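Local coordinates for imelysin-like protein (Psychrobacter arcticus, PDB 3PF0) that is of unknown function but belongs to the imelysin-like (peptidase M75) family and has been classed as a putative metalloendopeptidase, at residues A[317-321]-A[322-326]; A[342-345]-A[346-350]; A[179-183]-A[184-188]; A[151-155]-A[156-160]. All coordinates share one frame; numbering follows the deposited sequence. Where two conformers were deposited one is given.

In the fold
All four contacts are local, each within one short run of chain in an all-helical protein. Contacts 3 and 4 are neighbours, with centres 14 Å apart: the ring of Tyr-188 packs by CD1 on Leu-153 CD2 at 3.7 Å, and Ala-187 CB lies 3.5 Å from Pro-151 O. Contact 2, on helix 327-351, lies on the opposite side of the chain's centre from both, its centre 48 Å from that of contact 3 and 45 Å from that of contact 4. Contact 1 is the turn leading into that same helix, its centre 29 Å from that of contact 2 and about 20 Å from the centre of the chain.

Contact 1 of 4, residues A[317-321]-A[322-326]; sequences QMPED and LATAD
Asp-321 O turns the chain here, accepting Thr-324 N at 3.1 Å (N-H...O angle 153°) at the opening of the short 3-10 segment 322-324. The same oxygen takes the hydroxyl of Thr-324, OG1 to Asp-321 O 2.9 Å; the hydroxyl arrives in the carbonyl plane, whereas the amide comes in from above it. Thr-324 OG1 can do this because chi1 of 74° tucks it between its own N and carbonyl carbon, and there it also packs 3.3 Å from Pro-319 CB. The carboxylate of Asp-321 folds forward over the turn, and its OD1 receives Ala-323 N at 3.1 Å from above the carboxylate plane. On the buried side the selenomethionine Met-318 bends at its selenium, and its CE touches both Leu-322 CD2 and Ala-325 CB, each at 3.8 Å, while Pro-319 CD adds a 3.6 Å contact to Ala-325 CB. Leu-333 of helix 327-351 meets both Met-318 and Leu-322, and Ser-268 OG bonds to Leu-322 N. With Asp-321 OD1 bonded to the amide two residues on, this is an Asx-turn opening a 3-10 turn, in the link between helices 298-316 and 327-351.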
# COMPACT_ATOMS: atom_id res chain seq x y z
N GLN A 317 -20.61 1.20 1.34
CA GLN A 317 -21.75 1.99 1.82
C GLN A 317 -21.32 3.06 2.85
O GLN A 317 -22.16 3.81 3.36
CB GLN A 317 -22.89 1.08 2.35
CG GLN A 317 -22.57 0.20 3.57
CD GLN A 317 -23.63 -0.87 3.84
OE1 GLN A 317 -23.31 -2.02 4.17
NE2 GLN A 317 -24.90 -0.52 3.71
N MSE A 318 -20.00 3.18 3.09
CA MSE A 318 -19.41 4.17 4.00
C MSE A 318 -18.99 5.44 3.21
O MSE A 318 -18.88 5.35 1.99
CB MSE A 318 -18.21 3.56 4.75
CG MSE A 318 -18.62 2.50 5.76
SE MSE A 318 -17.08 1.66 6.65
CE MSE A 318 -16.59 3.04 7.93
N PRO A 319 -18.76 6.62 3.86
CA PRO A 319 -18.38 7.81 3.08
C PRO A 319 -16.93 7.77 2.55
O PRO A 319 -16.16 6.90 2.96
CB PRO A 319 -18.56 8.96 4.08
CG PRO A 319 -19.30 8.37 5.25
CD PRO A 319 -18.88 6.95 5.29
N GLU A 320 -16.58 8.71 1.63
CA GLU A 320 -15.23 8.85 1.04
C GLU A 320 -14.17 8.99 2.11
O GLU A 320 -13.08 8.43 1.98
CB GLU A 320 -15.17 10.05 0.10
CG GLU A 320 -15.81 9.82 -1.26
CD GLU A 320 -15.55 10.91 -2.28
OE1 GLU A 320 -15.25 12.07 -1.88
OE2 GLU A 320 -15.64 10.61 -3.49
N ASP A 321 -14.49 9.75 3.18
CA ASP A 321 -13.66 9.93 4.36
C ASP A 321 -14.29 9.09 5.46
O ASP A 321 -15.38 9.41 5.93
CB ASP A 321 -13.57 11.43 4.74
CG ASP A 321 -12.61 11.77 5.86
OD1 ASP A 321 -12.20 10.86 6.61
OD2 ASP A 321 -12.30 12.97 6.02
N LEU A 322 -13.61 7.99 5.84
CA LEU A 322 -14.11 7.04 6.85
C LEU A 322 -14.28 7.68 8.23
O LEU A 322 -15.05 7.16 9.03
CB LEU A 322 -13.21 5.80 6.95
CG LEU A 322 -13.05 4.95 5.66
CD1 LEU A 322 -12.10 3.80 5.87
CD2 LEU A 322 -14.40 4.43 5.15
N ALA A 323 -13.61 8.81 8.49
CA ALA A 323 -13.73 9.53 9.76
C ALA A 323 -15.12 10.13 9.93
O ALA A 323 -15.56 10.28 11.07
CB ALA A 323 -12.69 10.64 9.84
N THR A 324 -15.82 10.46 8.82
CA THR A 324 -17.17 11.07 8.84
C THR A 324 -18.26 10.00 8.99
O THR A 324 -19.44 10.34 9.01
CB THR A 324 -17.42 11.95 7.59
OG1 THR A 324 -17.64 11.12 6.45
CG2 THR A 324 -16.28 12.93 7.30
N ALA A 325 -17.89 8.71 9.09
CA ALA A 325 -18.85 7.62 9.25
C ALA A 325 -19.30 7.51 10.70
O ALA A 325 -18.67 8.10 11.59
CB ALA A 325 -18.22 6.31 8.82
N ASP A 326 -20.41 6.75 10.94
CA ASP A 326 -20.94 6.51 12.29
C ASP A 326 -19.95 5.64 13.06
O ASP A 326 -19.26 4.82 12.45
CB ASP A 326 -22.32 5.82 12.24
CG ASP A 326 -23.40 6.61 11.52
OD1 ASP A 326 -23.79 7.69 12.03
OD2 ASP A 326 -23.88 6.14 10.47

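Contact 2 of 4, residues A[342-345]-A[346-350]; sequences RLIK and SQLIP
Ser-346 OG reaches back one turn to Arg-342 O at 2.7 Å, coming from above the carbonyl plane, while Ser-346 N binds the same oxygen at 2.9 Å almost in line with the C=O bond. Two donors from one residue thus grip one carbonyl, and the serine hydroxyl is put there by a chi1 of 68°, which swings it back over the preceding turn. Leu-343 O is shared as well: Leu-348 N meets it at 2.9 Å in the carbonyl plane, and Gln-347 N at 3.0 Å from above that plane. The next bond, Ile-349 N to Ile-344 O at 2.9 Å (N-H...O angle 168°), again spans five residues. At Pro-350 the ring has no N-H to give, and its CD instead sits 3.5 Å from Lys-345 O.

The side chains follow this backbone. In the conformer given, the extended Gln-347 runs alongside Leu-343 in the same direction, so that its amide lies against Leu-343 CD2, with NE2 at 3.6 Å. Ile-344 CG2 touches both Leu-348 CD2 and Ile-349 CD1, each at 4.1 Å.

Farther out, Leu-304 of helix 298-316 packs on Leu-343 and Ile-344, while helix 225-250 receives Leu-348 on Phe-231 and Ile-349 on Leu-235. From that same helix Glu-239 pairs with Lys-345 NZ in a salt bridge; the guanidinium of Arg-342 bonds to Asn-339. The pattern is that of a pi-type widening just ahead of a proline kink, near the C-terminal end of helix 327-351 within a helical bundle.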
# COMPACT_ATOMS: atom_id res chain seq x y z
N ARG A 342 -8.06 -13.20 11.75
CA ARG A 342 -8.39 -14.43 12.46
C ARG A 342 -8.33 -15.62 11.51
O ARG A 342 -7.65 -16.61 11.80
CB ARG A 342 -9.78 -14.33 13.11
CG ARG A 342 -10.14 -15.50 14.02
CD ARG A 342 -11.60 -15.49 14.46
NE ARG A 342 -12.52 -15.67 13.34
CZ ARG A 342 -12.86 -16.84 12.81
NH1 ARG A 342 -12.34 -17.97 13.29
NH2 ARG A 342 -13.71 -16.90 11.79
N LEU A 343 -9.00 -15.50 10.35
CA LEU A 343 -9.05 -16.54 9.33
C LEU A 343 -7.66 -16.81 8.74
O LEU A 343 -7.35 -17.97 8.47
CB LEU A 343 -10.03 -16.17 8.20
CG LEU A 343 -11.53 -16.24 8.54
CD1 LEU A 343 -12.35 -15.61 7.44
CD2 LEU A 343 -12.00 -17.67 8.77
N ILE A 344 -6.81 -15.78 8.57
CA ILE A 344 -5.46 -15.97 8.02
C ILE A 344 -4.57 -16.74 9.02
O ILE A 344 -3.93 -17.73 8.65
CB ILE A 344 -4.81 -14.63 7.55
CG1 ILE A 344 -5.62 -14.01 6.39
CG2 ILE A 344 -3.34 -14.84 7.13
CD1 ILE A 344 -5.24 -12.55 6.00
N LYS A 345 -4.56 -16.30 10.29
CA LYS A 345 -3.74 -16.88 11.35
C LYS A 345 -4.16 -18.29 11.79
O LYS A 345 -3.29 -19.12 12.05
CB LYS A 345 -3.76 -15.96 12.59
CG LYS A 345 -2.89 -14.72 12.48
CD LYS A 345 -3.46 -13.55 13.28
CE LYS A 345 -2.92 -13.44 14.68
NZ LYS A 345 -3.49 -12.27 15.38
N SER A 346 -5.48 -18.54 11.90
CA SER A 346 -5.98 -19.81 12.44
C SER A 346 -6.45 -20.84 11.40
O SER A 346 -6.57 -22.01 11.76
CB SER A 346 -7.12 -19.56 13.42
OG SER A 346 -8.27 -19.05 12.77
N GLN A 347 -6.72 -20.42 10.14
CA GLN A 347 -7.18 -21.35 9.11
C GLN A 347 -6.23 -21.39 7.91
O GLN A 347 -5.85 -22.48 7.49
CB GLN A 347 -8.61 -21.01 8.64
CG GLN A 347 -9.71 -21.50 9.59
CD GLN A 347 -11.11 -21.27 9.06
OE1 GLN A 347 -11.37 -21.27 7.85
NE2 GLN A 347 -12.06 -21.12 9.96
N LEU A 348 -5.85 -20.23 7.35
CA LEU A 348 -4.99 -20.19 6.16
C LEU A 348 -3.53 -20.66 6.42
O LEU A 348 -3.07 -21.55 5.71
CB LEU A 348 -4.99 -18.80 5.50
CG LEU A 348 -4.20 -18.66 4.18
CD1 LEU A 348 -4.86 -19.43 3.04
CD2 LEU A 348 -4.02 -17.21 3.80
N ILE A 349 -2.82 -20.03 7.38
CA ILE A 349 -1.42 -20.33 7.69
C ILE A 349 -1.24 -21.82 8.16
O ILE A 349 -0.36 -22.47 7.59
CB ILE A 349 -0.83 -19.28 8.69
CG1 ILE A 349 -0.45 -17.98 7.93
CG2 ILE A 349 0.36 -19.83 9.49
CD1 ILE A 349 -0.13 -16.73 8.79
N PRO A 350 -2.05 -22.41 9.09
CA PRO A 350 -1.82 -23.83 9.45
C PRO A 350 -2.14 -24.83 8.33
O PRO A 350 -1.51 -25.89 8.29
CB PRO A 350 -2.74 -24.04 10.65
CG PRO A 350 -3.79 -23.02 10.52
CD PRO A 350 -3.14 -21.83 9.90

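Contact 3 of 4, residues A[179-183]-A[184-188]; sequences DSLDA and GQCAY
A capping box starts helix 183-214, with Asp-182 as the N-cap and Gln-185 answering it from three residues on. Asp-182 OD1 accepts Gln-185 N at 3.0 Å, the backbone N-H pointing at it nearly along the C-O axis. In return Gln-185 OE1 takes Asp-182 N at 3.1 Å in an equally straight bond, 168° at the hydrogen. A chi1 of 63° lifts the aspartate's CG to the space between its own N and carbonyl carbon, from where the carboxylate turns over the first helical turn. The glutamine stretches out beyond CG and runs back under it, so that the two side chains cross at about a right angle. Their flat ends are nonetheless stacked, carboxylate and amide planes only 19° apart and Asp-182 CG 3.6 Å from Gln-185 OE1.

Beneath the cap the regular helix bonds take over, Cys-186 N to Asp-182 O at 2.9 Å and Ala-187 N to Ala-183 O at 3.0 Å. Leu-181, just before the cap, lays CD2 against Gln-185 CB at 3.8 Å and faces Cys-186 SG with its CB, while Leu-95 and Leu-98 of helix 92-112 pack on it. Cys-186 itself forms the disulfide to Cys-85, just after helix 48-84. The whole is a reciprocal N-terminal capping box, placed one turn from a disulfide that ties the start of helix 183-214 to the end of helix 48-84.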
# COMPACT_ATOMS: atom_id res chain seq x y z
N ASP A 179 -6.01 26.10 -2.88
CA ASP A 179 -6.76 25.84 -4.11
C ASP A 179 -5.98 26.37 -5.34
O ASP A 179 -6.52 26.49 -6.43
CB ASP A 179 -8.19 26.44 -4.04
CG ASP A 179 -8.31 27.96 -4.00
OD1 ASP A 179 -7.32 28.63 -3.62
OD2 ASP A 179 -9.42 28.47 -4.29
N SER A 180 -4.68 26.62 -5.14
CA SER A 180 -3.77 27.16 -6.14
C SER A 180 -2.33 26.77 -5.82
O SER A 180 -1.94 26.76 -4.65
CB SER A 180 -3.89 28.68 -6.18
OG SER A 180 -3.08 29.26 -7.19
N LEU A 181 -1.54 26.45 -6.86
CA LEU A 181 -0.12 26.13 -6.75
C LEU A 181 0.68 27.26 -7.36
O LEU A 181 0.50 27.54 -8.54
CB LEU A 181 0.27 24.81 -7.46
CG LEU A 181 -0.24 23.47 -6.94
CD1 LEU A 181 0.16 22.35 -7.89
CD2 LEU A 181 0.33 23.14 -5.58
N ASP A 182 1.56 27.90 -6.58
CA ASP A 182 2.43 28.95 -7.12
C ASP A 182 3.71 28.30 -7.69
O ASP A 182 3.84 27.07 -7.63
CB ASP A 182 2.73 30.06 -6.09
CG ASP A 182 3.50 29.67 -4.84
OD1 ASP A 182 4.26 28.68 -4.88
OD2 ASP A 182 3.40 30.41 -3.83
N ALA A 183 4.64 29.11 -8.24
CA ALA A 183 5.87 28.62 -8.85
C ALA A 183 6.68 27.66 -7.94
O ALA A 183 7.10 26.60 -8.40
CB ALA A 183 6.74 29.79 -9.30
N GLY A 184 6.87 28.04 -6.66
CA GLY A 184 7.59 27.24 -5.68
C GLY A 184 6.90 25.93 -5.35
O GLY A 184 7.55 24.88 -5.30
N GLN A 185 5.56 25.97 -5.15
CA GLN A 185 4.76 24.77 -4.88
C GLN A 185 4.76 23.81 -6.09
O GLN A 185 4.80 22.60 -5.92
CB GLN A 185 3.32 25.15 -4.49
CG GLN A 185 3.21 25.53 -3.02
CD GLN A 185 2.08 26.50 -2.74
OE1 GLN A 185 1.38 27.00 -3.63
NE2 GLN A 185 1.90 26.79 -1.46
N CYS A 186 4.78 24.38 -7.31
CA CYS A 186 4.85 23.67 -8.58
C CYS A 186 6.16 22.90 -8.71
O CYS A 186 6.15 21.73 -9.10
CB CYS A 186 4.66 24.64 -9.73
SG CYS A 186 3.07 24.48 -10.55
N ALA A 187 7.29 23.56 -8.34
CA ALA A 187 8.63 22.98 -8.37
C ALA A 187 8.72 21.80 -7.41
O ALA A 187 9.39 20.83 -7.72
CB ALA A 187 9.68 24.03 -8.03
N TYR A 188 8.02 21.89 -6.26
CA TYR A 188 8.01 20.82 -5.26
C TYR A 188 7.26 19.59 -5.78
O TYR A 188 7.73 18.48 -5.56
CB TYR A 188 7.38 21.29 -3.91
CG TYR A 188 7.19 20.13 -2.94
CD1 TYR A 188 8.22 19.73 -2.10
CD2 TYR A 188 6.02 19.36 -2.96
CE1 TYR A 188 8.09 18.61 -1.28
CE2 TYR A 188 5.88 18.24 -2.15
CZ TYR A 188 6.91 17.87 -1.30
OH TYR A 188 6.77 16.76 -0.51

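Contact 4 of 4, residues A[151-155]-A[156-160]; sequences PALTA and EQLAN
Leu-153 and Leu-158 make the close-packed side of this turn, their side chains crossing at about a right angle with CD2 of Leu-153 3.9 Å from CD2 of Leu-158. Leu-153 CD1 leans on the other neighbour, Gln-157, 3.7 Å from its OE1. Both leucines are buried.

The outer side is polar and held less firmly. Gln-157, extended beyond CG, passes obliquely across Thr-154, and its OE1 accepts Thr-154 N at 3.2 Å (N-H...O angle 151°), the donor tilted 22° from the amide carbonyl plane. Thr-154 replies with its hydroxyl: a chi1 of 67° points OG1 at the turn, where it takes Gln-157 N in a weak bond of 3.3 Å and touches Gln-157 CG at 3.2 Å. The backbone bonds from Gln-157 N to Thr-154 O and from Leu-158 N to Ala-155 O are weak too; residues 156-159 keep helical torsions without the regular helix bonds. Exposed Glu-156 bends at chi2 and brings its OE1 within 3.6 Å of Thr-154 CB.

The turn lies in the loop between helices 138-149 and 167-176. Its two leucines face Leu-146 of the first and Ser-191 of helix 183-214, while Gln-166 NE2 bonds to Leu-158 O.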
# COMPACT_ATOMS: atom_id res chain seq x y z
N PRO A 151 12.67 27.37 -3.23
CA PRO A 151 11.64 27.64 -4.26
C PRO A 151 11.98 27.01 -5.61
O PRO A 151 11.09 26.85 -6.45
CB PRO A 151 11.61 29.17 -4.35
CG PRO A 151 12.50 29.67 -3.23
CD PRO A 151 13.46 28.58 -2.93
N ALA A 152 13.26 26.66 -5.82
CA ALA A 152 13.79 26.03 -7.03
C ALA A 152 14.34 24.62 -6.68
O ALA A 152 15.46 24.25 -7.05
CB ALA A 152 14.88 26.90 -7.65
N LEU A 153 13.54 23.86 -5.94
CA LEU A 153 13.86 22.51 -5.50
C LEU A 153 13.99 21.56 -6.68
O LEU A 153 13.22 21.65 -7.65
CB LEU A 153 12.76 22.03 -4.53
CG LEU A 153 12.98 20.72 -3.75
CD1 LEU A 153 14.19 20.80 -2.81
CD2 LEU A 153 11.75 20.37 -2.97
N THR A 154 14.97 20.66 -6.62
CA THR A 154 15.16 19.64 -7.65
C THR A 154 14.84 18.28 -7.03
O THR A 154 14.92 18.15 -5.80
CB THR A 154 16.57 19.66 -8.25
OG1 THR A 154 17.50 19.26 -7.25
CG2 THR A 154 16.96 21.02 -8.84
N ALA A 155 14.51 17.28 -7.86
CA ALA A 155 14.24 15.90 -7.44
C ALA A 155 15.43 15.30 -6.68
O ALA A 155 15.22 14.64 -5.66
CB ALA A 155 13.95 15.05 -8.66
N GLU A 156 16.66 15.55 -7.16
CA GLU A 156 17.90 15.00 -6.59
C GLU A 156 18.19 15.57 -5.21
O GLU A 156 18.71 14.87 -4.35
CB GLU A 156 19.10 15.25 -7.53
CG GLU A 156 18.94 14.64 -8.92
CD GLU A 156 18.04 15.37 -9.90
OE1 GLU A 156 17.76 16.57 -9.68
OE2 GLU A 156 17.57 14.73 -10.86
N GLN A 157 17.80 16.83 -4.97
CA GLN A 157 17.99 17.51 -3.69
C GLN A 157 17.19 16.87 -2.56
O GLN A 157 17.65 16.90 -1.42
CB GLN A 157 17.61 18.98 -3.81
CG GLN A 157 18.74 19.85 -4.36
CD GLN A 157 18.37 21.30 -4.38
OE1 GLN A 157 17.24 21.69 -4.68
NE2 GLN A 157 19.32 22.15 -4.05
N LEU A 158 16.03 16.27 -2.87
CA LEU A 158 15.15 15.60 -1.89
C LEU A 158 15.79 14.36 -1.25
O LEU A 158 15.41 14.01 -0.13
CB LEU A 158 13.84 15.21 -2.55
CG LEU A 158 12.87 16.36 -2.77
CD1 LEU A 158 11.77 15.95 -3.67
CD2 LEU A 158 12.28 16.86 -1.44
N ALA A 159 16.78 13.72 -1.94
CA ALA A 159 17.52 12.55 -1.45
C ALA A 159 18.23 12.84 -0.13
O ALA A 159 18.38 11.93 0.69
CB ALA A 159 18.54 12.10 -2.50
N ASN A 160 18.66 14.12 0.07
CA ASN A 160 19.33 14.53 1.29
C ASN A 160 18.34 15.17 2.28
O ASN A 160 18.72 15.51 3.41
CB ASN A 160 20.51 15.47 0.99
CG ASN A 160 21.54 15.52 2.09
OD1 ASN A 160 22.04 14.49 2.57
ND2 ASN A 160 21.88 16.72 2.52